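Local coordinates for protein transmembrane oligosaccharyl transferase (Archaeoglobus fulgidus, PDB 3WAJ) that is an archaeal membrane protein of the oligosaccharyl transferase STT3 family, joining a transmembrane N-terminal part of the GT-C clan to core and peripheral C-terminal regions, at residues Tyr693-Glu698 against Gln803-Glu808; Ala797-Asn802 against Tyr832-Ile837; Phe807-Thr812 against Leu824-Asn829. All coordinates share one frame; numbering follows the deposited sequence.

The three contacts lie close together on one side of the chain's centre. The centres of interactions 1 and 2 are about 5 Å apart, and interaction 3 is about 9 Å from interaction 2 and about 10 Å from interaction 1. Along the chain, strand 693-698 comes first, then 797-802, 803-808, 807-812, 824-829 and 832-837. Interaction 2 pairs strands 792-800 and 835-844 of an antiparallel sheet whose outermost strand 806-814 serves interactions 1 and 3; their segments overlap at Phe807 and Glu808, Phe807 touching the other segment in both. Interaction 1 ties that sheet to strand 693-698 of a separate mixed sheet, so the group marks where the long peripheral region meets the preceding part of the chain.

Interaction 1: Tyr693-Glu698 against Gln803-Glu808; sequences YRMIYE and QNRTFE
Gln803 reaches Glu698 through the amide of its bent side chain: NE2 donates to the backbone O of Glu698 at 3.1 Å, with an N-H...O angle of 176° and the acceptor in the amide plane. Nearer the backbones, the CG atoms of Gln803 and Glu698 pack at 3.6 Å. Arg805 then grips the Glu698 carboxylate side-on, NE to OE2 at 2.8 Å and NH2 to OE1 at 2.6 Å. The two planes are turned 54° apart, and the oxygens are met differently: OE2 through its syn lone pair, OE1 from above the carboxylate plane. Glu698 belongs to the outermost strand of the mixed sheet and follows a classic beta bulge, in which Ile696 and Tyr697 both face Ile773. Each of its buried carboxylate oxygens has a second partner, Gly769 N for OE1 and Thr801 OG1 for OE2, and Arg805 NH1 pairs with Asp686, a network that probably favours the ionised carboxylate. Beyond Arg805, the Phe807 ring meets Met695 in an oblique Met-aromatic contact: SD of Met695 lies 4.1 Å from CE1 of Phe807, and its direction from the ring centroid is 67° off the normal. The extended Met695 chain continues past it, bringing CE within 4.0 Å of Arg805 NH2.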
loop_
_atom_site.group_PDB
_atom_site.type_symbol
_atom_site.label_atom_id
_atom_site.label_comp_id
_atom_site.label_asym_id
_atom_site.label_seq_id
_atom_site.Cartn_x
_atom_site.Cartn_y
_atom_site.Cartn_z
ATOM N N TYR A 693 -25.803 -16.029 -2.440
ATOM C CA TYR A 693 -24.818 -15.398 -3.323
ATOM C C TYR A 693 -24.953 -15.966 -4.720
ATOM O O TYR A 693 -25.187 -17.161 -4.872
ATOM C CB TYR A 693 -23.391 -15.625 -2.792
ATOM C CG TYR A 693 -23.215 -15.039 -1.426
ATOM C CD1 TYR A 693 -22.661 -13.791 -1.266
ATOM C CD2 TYR A 693 -23.655 -15.713 -0.298
ATOM C CE1 TYR A 693 -22.530 -13.225 -0.012
ATOM C CE2 TYR A 693 -23.540 -15.147 0.971
ATOM C CZ TYR A 693 -22.972 -13.910 1.101
ATOM O OH TYR A 693 -22.845 -13.348 2.347
ATOM N N ARG A 694 -24.816 -15.116 -5.736
ATOM C CA ARG A 694 -24.841 -15.562 -7.140
ATOM C C ARG A 694 -23.718 -14.834 -7.852
ATOM O O ARG A 694 -23.385 -13.699 -7.485
ATOM C CB ARG A 694 -26.197 -15.245 -7.809
ATOM C CG ARG A 694 -26.669 -13.786 -7.660
ATOM C CD ARG A 694 -27.920 -13.534 -8.465
ATOM N NE ARG A 694 -28.413 -12.157 -8.385
ATOM C CZ ARG A 694 -29.556 -11.737 -8.927
ATOM N NH1 ARG A 694 -30.331 -12.585 -9.582
ATOM N NH2 ARG A 694 -29.926 -10.476 -8.809
ATOM N N MET A 695 -23.109 -15.467 -8.845
ATOM C CA MET A 695 -22.109 -14.768 -9.634
ATOM C C MET A 695 -22.847 -13.844 -10.601
ATOM O O MET A 695 -23.905 -14.206 -11.123
ATOM C CB MET A 695 -21.235 -15.771 -10.380
ATOM C CG MET A 695 -20.201 -15.164 -11.326
ATOM S SD MET A 695 -18.959 -16.393 -11.727
ATOM C CE MET A 695 -18.555 -15.802 -13.313
ATOM N N ILE A 696 -22.316 -12.647 -10.826
ATOM C CA ILE A 696 -22.958 -11.737 -11.774
ATOM C C ILE A 696 -22.040 -11.327 -12.914
ATOM O O ILE A 696 -22.511 -10.846 -13.954
ATOM C CB ILE A 696 -23.526 -10.488 -11.091
ATOM C CG1 ILE A 696 -22.419 -9.709 -10.388
ATOM C CG2 ILE A 696 -24.619 -10.870 -10.117
ATOM C CD1 ILE A 696 -22.925 -8.460 -9.673
ATOM N N TYR A 697 -20.738 -11.523 -12.706
ATOM C CA TYR A 697 -19.698 -11.127 -13.664
ATOM C C TYR A 697 -18.360 -11.791 -13.324
ATOM O O TYR A 697 -18.017 -11.928 -12.146
ATOM C CB TYR A 697 -19.537 -9.596 -13.633
ATOM C CG TYR A 697 -18.408 -9.020 -14.479
ATOM C CD1 TYR A 697 -17.088 -9.005 -14.018
ATOM C CD2 TYR A 697 -18.670 -8.432 -15.717
ATOM C CE1 TYR A 697 -16.057 -8.446 -14.787
ATOM C CE2 TYR A 697 -17.650 -7.878 -16.484
ATOM C CZ TYR A 697 -16.349 -7.889 -16.014
ATOM O OH TYR A 697 -15.343 -7.344 -16.772
ATOM N N GLU A 698 -17.600 -12.189 -14.342
ATOM C CA GLU A 698 -16.175 -12.505 -14.151
ATOM C C GLU A 698 -15.347 -11.891 -15.275
ATOM O O GLU A 698 -15.845 -11.648 -16.372
ATOM C CB GLU A 698 -15.911 -14.019 -14.075
ATOM C CG GLU A 698 -16.062 -14.764 -15.413
ATOM C CD GLU A 698 -15.617 -16.240 -15.329
ATOM O OE1 GLU A 698 -14.881 -16.609 -14.381
ATOM O OE2 GLU A 698 -15.994 -17.044 -16.215
ATOM N N GLN A 803 -17.855 -14.932 -19.993
ATOM C CA GLN A 803 -16.666 -15.407 -20.697
ATOM C C GLN A 803 -17.006 -16.691 -21.419
ATOM O O GLN A 803 -16.115 -17.394 -21.892
ATOM C CB GLN A 803 -15.520 -15.683 -19.723
ATOM C CG GLN A 803 -15.110 -14.482 -18.895
ATOM C CD GLN A 803 -14.623 -13.335 -19.747
ATOM O OE1 GLN A 803 -14.184 -13.530 -20.885
ATOM N NE2 GLN A 803 -14.696 -12.126 -19.206
ATOM N N ASN A 804 -18.301 -16.992 -21.482
ATOM C CA ASN A 804 -18.801 -18.213 -22.107
ATOM C C ASN A 804 -18.140 -19.450 -21.510
ATOM O O ASN A 804 -17.664 -20.335 -22.230
ATOM C CB ASN A 804 -18.662 -18.153 -23.639
ATOM C CG ASN A 804 -19.448 -16.989 -24.257
ATOM O OD1 ASN A 804 -20.516 -16.609 -23.768
ATOM N ND2 ASN A 804 -18.908 -16.411 -25.328
ATOM N N ARG A 805 -18.099 -19.471 -20.179
ATOM C CA ARG A 805 -17.649 -20.621 -19.401
ATOM C C ARG A 805 -18.839 -21.126 -18.608
ATOM O O ARG A 805 -19.671 -20.328 -18.157
ATOM C CB ARG A 805 -16.532 -20.211 -18.445
ATOM C CG ARG A 805 -16.156 -21.265 -17.412
ATOM C CD ARG A 805 -14.965 -20.798 -16.573
ATOM N NE ARG A 805 -15.309 -19.709 -15.661
ATOM C CZ ARG A 805 -15.743 -19.888 -14.412
ATOM N NH1 ARG A 805 -15.877 -21.112 -13.926
ATOM N NH2 ARG A 805 -16.046 -18.843 -13.648
ATOM N N THR A 806 -18.940 -22.442 -18.448
ATOM C CA THR A 806 -20.027 -23.013 -17.657
ATOM C C THR A 806 -19.536 -23.723 -16.395
ATOM O O THR A 806 -18.381 -24.146 -16.304
ATOM C CB THR A 806 -20.901 -23.967 -18.487
ATOM O OG1 THR A 806 -20.111 -25.080 -18.926
ATOM C CG2 THR A 806 -21.486 -23.236 -19.683
ATOM N N PHE A 807 -20.432 -23.842 -15.422
ATOM C CA PHE A 807 -20.176 -24.632 -14.225
ATOM C C PHE A 807 -21.534 -25.002 -13.686
ATOM O O PHE A 807 -22.536 -24.391 -14.069
ATOM C CB PHE A 807 -19.363 -23.850 -13.170
ATOM C CG PHE A 807 -20.027 -22.578 -12.691
ATOM C CD1 PHE A 807 -19.654 -21.343 -13.226
ATOM C CD2 PHE A 807 -21.019 -22.609 -11.711
ATOM C CE1 PHE A 807 -20.262 -20.153 -12.796
ATOM C CE2 PHE A 807 -21.631 -21.422 -11.275
ATOM C CZ PHE A 807 -21.242 -20.191 -11.824
ATOM N N GLU A 808 -21.582 -25.995 -12.805
ATOM C CA GLU A 808 -22.852 -26.415 -12.230
ATOM C C GLU A 808 -23.085 -25.775 -10.870
ATOM O O GLU A 808 -22.203 -25.811 -9.999
ATOM C CB GLU A 808 -22.907 -27.943 -12.113
ATOM C CG GLU A 808 -23.046 -28.658 -13.447
ATOM C CD GLU A 808 -24.307 -28.250 -14.193
ATOM O OE1 GLU A 808 -25.417 -28.334 -13.611
ATOM O OE2 GLU A 808 -24.179 -27.827 -15.361
#

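Interaction 2: Ala797-Asn802 against Tyr832-Ile837; sequences ATIKTN and YPVKPI
A chi1 of -48° sets CG2 of Ile799 anti to its backbone N, and a chi1 of 169° does the same for CG1 of Val834; the two methyls meet at 3.6 Å. Bending of Ile799 at chi2, -65°, carries its CD1 over to CB of Pro836, 3.8 Å away. The second of these contacts lies on the face of an antiparallel strand pairing that carries Ile799 and Pro836. Lys800 and Lys835 form a hydrogen-bonded pair, with Lys800 N to Lys835 O at 2.8 Å and Lys835 N to Lys800 O at 3.0 Å, and Ile837 N adds a bond to Thr798 O, also 2.8 Å. Pro836, which has no N-H to offer, stands opposite Ile799 in the non-hydrogen-bonded position, and its CA approaches Thr798 O at 3.2 Å. CG2 of Ile837 packs on CB of Lys800 at 3.8 Å, while its CD1 reaches the Thr798 methyl CG2. Past the regular pairing, Asn802 and Pro833 touch through their CB atoms, and Asn802 ND2 is bonded to Glu698 O. Ile799 also touches Phe807 and Tyr809 of strand 806-814 and Tyr826 of a loop, which touches Pro836 too, and Trp509 of helix 501-513 packs against Pro833.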
loop_
_atom_site.group_PDB
_atom_site.type_symbol
_atom_site.label_atom_id
_atom_site.label_comp_id
_atom_site.label_asym_id
_atom_site.label_seq_id
_atom_site.Cartn_x
_atom_site.Cartn_y
_atom_site.Cartn_z
ATOM N N ALA A 797 -28.444 -26.664 -11.553
ATOM C CA ALA A 797 -28.647 -25.731 -12.665
ATOM C C ALA A 797 -27.314 -25.437 -13.343
ATOM O O ALA A 797 -26.260 -25.452 -12.704
ATOM C CB ALA A 797 -29.302 -24.445 -12.182
ATOM N N THR A 798 -27.346 -25.170 -14.640
ATOM C CA THR A 798 -26.107 -24.836 -15.338
ATOM C C THR A 798 -26.003 -23.317 -15.482
ATOM O O THR A 798 -26.980 -22.648 -15.847
ATOM C CB THR A 798 -26.024 -25.552 -16.698
ATOM O OG1 THR A 798 -26.201 -26.955 -16.485
ATOM C CG2 THR A 798 -24.680 -25.327 -17.371
ATOM N N ILE A 799 -24.828 -22.778 -15.173
ATOM C CA ILE A 799 -24.610 -21.329 -15.180
ATOM C C ILE A 799 -23.592 -20.991 -16.265
ATOM O O ILE A 799 -22.591 -21.684 -16.397
ATOM C CB ILE A 799 -24.091 -20.838 -13.810
ATOM C CG1 ILE A 799 -24.933 -21.412 -12.658
ATOM C CG2 ILE A 799 -24.022 -19.296 -13.757
ATOM C CD1 ILE A 799 -26.392 -20.936 -12.643
ATOM N N LYS A 800 -23.848 -19.936 -17.042
ATOM C CA LYS A 800 -22.892 -19.478 -18.057
ATOM C C LYS A 800 -22.405 -18.052 -17.773
ATOM O O LYS A 800 -23.206 -17.130 -17.597
ATOM C CB LYS A 800 -23.514 -19.527 -19.451
ATOM C CG LYS A 800 -22.520 -19.336 -20.607
ATOM C CD LYS A 800 -23.256 -19.344 -21.949
ATOM C CE LYS A 800 -22.322 -19.107 -23.123
ATOM N NZ LYS A 800 -23.059 -18.677 -24.366
ATOM N N THR A 801 -21.087 -17.870 -17.755
ATOM C CA THR A 801 -20.508 -16.572 -17.437
ATOM C C THR A 801 -20.337 -15.758 -18.708
ATOM O O THR A 801 -20.362 -16.304 -19.809
ATOM C CB THR A 801 -19.144 -16.728 -16.737
ATOM O OG1 THR A 801 -18.112 -16.885 -17.722
ATOM C CG2 THR A 801 -19.161 -17.956 -15.824
ATOM N N ASN A 802 -20.117 -14.457 -18.552
ATOM C CA ASN A 802 -19.865 -13.578 -19.690
ATOM C C ASN A 802 -18.566 -13.894 -20.426
ATOM O O ASN A 802 -18.199 -13.187 -21.356
ATOM C CB ASN A 802 -19.829 -12.129 -19.222
ATOM C CG ASN A 802 -18.937 -11.938 -18.015
ATOM O OD1 ASN A 802 -19.075 -12.640 -17.000
ATOM N ND2 ASN A 802 -17.986 -11.014 -18.125
ATOM N N TYR A 832 -28.056 -9.439 -15.429
ATOM C CA TYR A 832 -26.651 -9.773 -15.283
ATOM C C TYR A 832 -26.158 -10.711 -16.392
ATOM O O TYR A 832 -26.881 -11.626 -16.811
ATOM C CB TYR A 832 -26.416 -10.352 -13.891
ATOM C CG TYR A 832 -26.539 -9.310 -12.789
ATOM C CD1 TYR A 832 -25.861 -8.100 -12.873
ATOM C CD2 TYR A 832 -27.339 -9.535 -11.670
ATOM C CE1 TYR A 832 -25.956 -7.146 -11.867
ATOM C CE2 TYR A 832 -27.452 -8.586 -10.659
ATOM C CZ TYR A 832 -26.760 -7.392 -10.758
ATOM O OH TYR A 832 -26.859 -6.431 -9.753
ATOM N N PRO A 833 -24.932 -10.454 -16.892
ATOM C CA PRO A 833 -24.264 -11.223 -17.954
ATOM C C PRO A 833 -23.902 -12.654 -17.545
ATOM O O PRO A 833 -23.659 -13.484 -18.413
ATOM C CB PRO A 833 -22.988 -10.410 -18.244
ATOM C CG PRO A 833 -22.775 -9.546 -17.041
ATOM C CD PRO A 833 -24.143 -9.282 -16.468
ATOM N N VAL A 834 -23.838 -12.934 -16.247
ATOM C CA VAL A 834 -23.744 -14.318 -15.799
ATOM C C VAL A 834 -25.164 -14.794 -15.547
ATOM O O VAL A 834 -25.854 -14.248 -14.682
ATOM C CB VAL A 834 -22.919 -14.461 -14.505
ATOM C CG1 VAL A 834 -23.064 -15.860 -13.938
ATOM C CG2 VAL A 834 -21.450 -14.129 -14.763
ATOM N N LYS A 835 -25.617 -15.786 -16.310
ATOM C CA LYS A 835 -26.991 -16.284 -16.153
ATOM C C LYS A 835 -27.115 -17.807 -16.155
ATOM O O LYS A 835 -26.257 -18.514 -16.695
ATOM C CB LYS A 835 -27.977 -15.642 -17.163
ATOM C CG LYS A 835 -27.488 -15.495 -18.592
ATOM C CD LYS A 835 -27.396 -14.013 -19.003
ATOM C CE LYS A 835 -28.752 -13.306 -18.980
ATOM N NZ LYS A 835 -28.651 -11.808 -19.041
ATOM N N PRO A 836 -28.175 -18.319 -15.514
ATOM C CA PRO A 836 -28.415 -19.758 -15.646
ATOM C C PRO A 836 -28.926 -20.051 -17.058
ATOM O O PRO A 836 -29.659 -19.233 -17.626
ATOM C CB PRO A 836 -29.495 -20.047 -14.586
ATOM C CG PRO A 836 -30.126 -18.709 -14.261
ATOM C CD PRO A 836 -29.088 -17.657 -14.558
ATOM N N ILE A 837 -28.520 -21.183 -17.632
ATOM C CA ILE A 837 -28.984 -21.565 -18.967
ATOM C C ILE A 837 -29.912 -22.781 -18.960
ATOM O O ILE A 837 -30.372 -23.215 -20.013
ATOM C CB ILE A 837 -27.827 -21.824 -19.956
ATOM C CG1 ILE A 837 -26.917 -22.954 -19.464
ATOM C CG2 ILE A 837 -27.049 -20.542 -20.230
ATOM C CD1 ILE A 837 -25.752 -23.246 -20.415
#

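Interaction 3: Phe807-Thr812 against Leu824-Asn829; sequences FEYWQT and LPYSHN
Tyr809 and Tyr826 meet as an offset edge-to-face (T-shaped) pair: the edge of Tyr826 points at the face of Tyr809, the planes stand at 81°, and the centroids are 5.8 Å apart. The closest atoms are CD1 of Tyr809 and CE2 of Tyr826, at 3.8 Å, with CD1 lying near the plane of the Tyr826 ring. With CG opposite the backbone N (chi1 174°), the Tyr809 ring extends toward Leu824, Pro825 and Tyr826. There its hydroxyl end meets Pro825 coming from the opposite direction, with CD of Pro825 at 3.4 Å from OH and 3.8 Å from CZ of Tyr809. Leu824 adds a looser apolar touch, CD2 to CE2 of Tyr809 at 4.5 Å. Both phenol groups are buried and anchored: Tyr809 OH is bonded to Leu690 O, and Tyr826 OH accepts from the backbone N of Met695. These bonds tether the hydroxyl ends and probably limit how the T-shaped pair can shift. The same Tyr826 oxygen lies in the plane of the Phe807 ring, at its edge, 3.9 Å from CZ. In the fold, the loop runs between strands 819-824 and 835-844, with Tyr840 and Pro836 of the latter packed on it, Arg694 of strand 693-698 touching Pro825 and Tyr826, and strand 806-814 hydrogen-bonded to strand 792-800 beside it.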
loop_
_atom_site.group_PDB
_atom_site.type_symbol
_atom_site.label_atom_id
_atom_site.label_comp_id
_atom_site.label_asym_id
_atom_site.label_seq_id
_atom_site.Cartn_x
_atom_site.Cartn_y
_atom_site.Cartn_z
ATOM N N PHE A 807 -20.432 -23.842 -15.422
ATOM C CA PHE A 807 -20.176 -24.632 -14.225
ATOM C C PHE A 807 -21.534 -25.002 -13.686
ATOM O O PHE A 807 -22.536 -24.391 -14.069
ATOM C CB PHE A 807 -19.363 -23.850 -13.170
ATOM C CG PHE A 807 -20.027 -22.578 -12.691
ATOM C CD1 PHE A 807 -19.654 -21.343 -13.226
ATOM C CD2 PHE A 807 -21.019 -22.609 -11.711
ATOM C CE1 PHE A 807 -20.262 -20.153 -12.796
ATOM C CE2 PHE A 807 -21.631 -21.422 -11.275
ATOM C CZ PHE A 807 -21.242 -20.191 -11.824
ATOM N N GLU A 808 -21.582 -25.995 -12.805
ATOM C CA GLU A 808 -22.852 -26.415 -12.230
ATOM C C GLU A 808 -23.085 -25.775 -10.870
ATOM O O GLU A 808 -22.203 -25.811 -9.999
ATOM C CB GLU A 808 -22.907 -27.943 -12.113
ATOM C CG GLU A 808 -23.046 -28.658 -13.447
ATOM C CD GLU A 808 -24.307 -28.250 -14.193
ATOM O OE1 GLU A 808 -25.417 -28.334 -13.611
ATOM O OE2 GLU A 808 -24.179 -27.827 -15.361
ATOM N N TYR A 809 -24.257 -25.165 -10.695
ATOM C CA TYR A 809 -24.713 -24.782 -9.366
ATOM C C TYR A 809 -25.378 -26.000 -8.738
ATOM O O TYR A 809 -26.246 -26.630 -9.348
ATOM C CB TYR A 809 -25.715 -23.620 -9.421
ATOM C CG TYR A 809 -26.313 -23.296 -8.058
ATOM C CD1 TYR A 809 -25.674 -22.419 -7.193
ATOM C CD2 TYR A 809 -27.506 -23.882 -7.627
ATOM C CE1 TYR A 809 -26.203 -22.124 -5.936
ATOM C CE2 TYR A 809 -28.042 -23.590 -6.367
ATOM C CZ TYR A 809 -27.382 -22.708 -5.532
ATOM O OH TYR A 809 -27.885 -22.403 -4.288
ATOM N N TRP A 810 -24.970 -26.336 -7.521
ATOM C CA TRP A 810 -25.591 -27.429 -6.777
ATOM C C TRP A 810 -25.922 -26.976 -5.368
ATOM O O TRP A 810 -25.166 -26.219 -4.767
ATOM C CB TRP A 810 -24.635 -28.617 -6.673
ATOM C CG TRP A 810 -24.584 -29.509 -7.872
ATOM C CD1 TRP A 810 -23.656 -29.491 -8.878
ATOM C CD2 TRP A 810 -25.487 -30.579 -8.179
ATOM N NE1 TRP A 810 -23.931 -30.477 -9.793
ATOM C CE2 TRP A 810 -25.050 -31.160 -9.389
ATOM C CE3 TRP A 810 -26.622 -31.100 -7.548
ATOM C CZ2 TRP A 810 -25.716 -32.238 -9.983
ATOM C CZ3 TRP A 810 -27.283 -32.170 -8.141
ATOM C CH2 TRP A 810 -26.826 -32.727 -9.343
ATOM N N GLN A 811 -27.043 -27.443 -4.839
ATOM C CA GLN A 811 -27.296 -27.329 -3.410
ATOM C C GLN A 811 -28.073 -28.563 -2.987
ATOM O O GLN A 811 -28.955 -29.019 -3.720
ATOM C CB GLN A 811 -28.072 -26.053 -3.063
ATOM C CG GLN A 811 -28.187 -25.807 -1.561
ATOM C CD GLN A 811 -29.044 -24.600 -1.225
ATOM O OE1 GLN A 811 -29.343 -23.773 -2.090
ATOM N NE2 GLN A 811 -29.450 -24.496 0.034
ATOM N N THR A 812 -27.727 -29.124 -1.830
ATOM C CA THR A 812 -28.438 -30.291 -1.318
ATOM C C THR A 812 -28.949 -30.013 0.084
ATOM O O THR A 812 -28.217 -29.508 0.941
ATOM C CB THR A 812 -27.586 -31.575 -1.345
ATOM O OG1 THR A 812 -27.378 -31.974 -2.702
ATOM C CG2 THR A 812 -28.305 -32.711 -0.631
ATOM N N LEU A 824 -32.717 -20.416 -3.324
ATOM C CA LEU A 824 -32.012 -20.329 -4.605
ATOM C C LEU A 824 -31.705 -18.865 -4.951
ATOM O O LEU A 824 -32.577 -18.002 -4.835
ATOM C CB LEU A 824 -32.851 -20.973 -5.714
ATOM C CG LEU A 824 -33.423 -22.364 -5.414
ATOM C CD1 LEU A 824 -34.262 -22.908 -6.571
ATOM C CD2 LEU A 824 -32.311 -23.337 -5.080
ATOM N N PRO A 825 -30.460 -18.574 -5.370
ATOM C CA PRO A 825 -30.074 -17.184 -5.647
ATOM C C PRO A 825 -30.081 -16.796 -7.130
ATOM O O PRO A 825 -29.939 -15.611 -7.429
ATOM C CB PRO A 825 -28.638 -17.128 -5.119
ATOM C CG PRO A 825 -28.109 -18.507 -5.407
ATOM C CD PRO A 825 -29.288 -19.468 -5.352
ATOM N N TYR A 826 -30.213 -17.750 -8.047
ATOM C CA TYR A 826 -30.200 -17.388 -9.466
ATOM C C TYR A 826 -31.617 -17.233 -10.018
ATOM O O TYR A 826 -32.497 -18.045 -9.728
ATOM C CB TYR A 826 -29.407 -18.402 -10.297
ATOM C CG TYR A 826 -27.904 -18.306 -10.128
ATOM C CD1 TYR A 826 -27.179 -17.277 -10.730
ATOM C CD2 TYR A 826 -27.204 -19.254 -9.387
ATOM C CE1 TYR A 826 -25.799 -17.189 -10.588
ATOM C CE2 TYR A 826 -25.826 -19.174 -9.248
ATOM C CZ TYR A 826 -25.137 -18.147 -9.848
ATOM O OH TYR A 826 -23.781 -18.081 -9.695
ATOM N N SER A 827 -31.836 -16.183 -10.804
ATOM C CA SER A 827 -33.127 -15.990 -11.474
ATOM C C SER A 827 -32.942 -16.068 -12.978
ATOM O O SER A 827 -31.814 -16.010 -13.484
ATOM C CB SER A 827 -33.760 -14.650 -11.106
ATOM O OG SER A 827 -33.025 -13.569 -11.653
ATOM N N HIS A 828 -34.048 -16.191 -13.698
ATOM C CA HIS A 828 -33.968 -16.362 -15.140
ATOM C C HIS A 828 -34.239 -15.079 -15.932
ATOM O O HIS A 828 -34.222 -15.087 -17.160
ATOM C CB HIS A 828 -34.827 -17.549 -15.585
ATOM C CG HIS A 828 -34.235 -18.873 -15.195
ATOM N ND1 HIS A 828 -34.424 -19.441 -13.950
ATOM C CD2 HIS A 828 -33.414 -19.713 -15.870
ATOM C CE1 HIS A 828 -33.762 -20.585 -13.885
ATOM N NE2 HIS A 828 -33.144 -20.775 -15.037
ATOM N N ASN A 829 -34.430 -13.967 -15.225
ATOM C CA ASN A 829 -34.650 -12.691 -15.897
ATOM C C ASN A 829 -33.811 -11.534 -15.360
ATOM O O ASN A 829 -34.133 -10.370 -15.602
ATOM C CB ASN A 829 -36.139 -12.315 -15.881
ATOM C CG ASN A 829 -36.726 -12.286 -14.476
ATOM O OD1 ASN A 829 -36.319 -13.057 -13.605
ATOM N ND2 ASN A 829 -37.688 -11.391 -14.250
#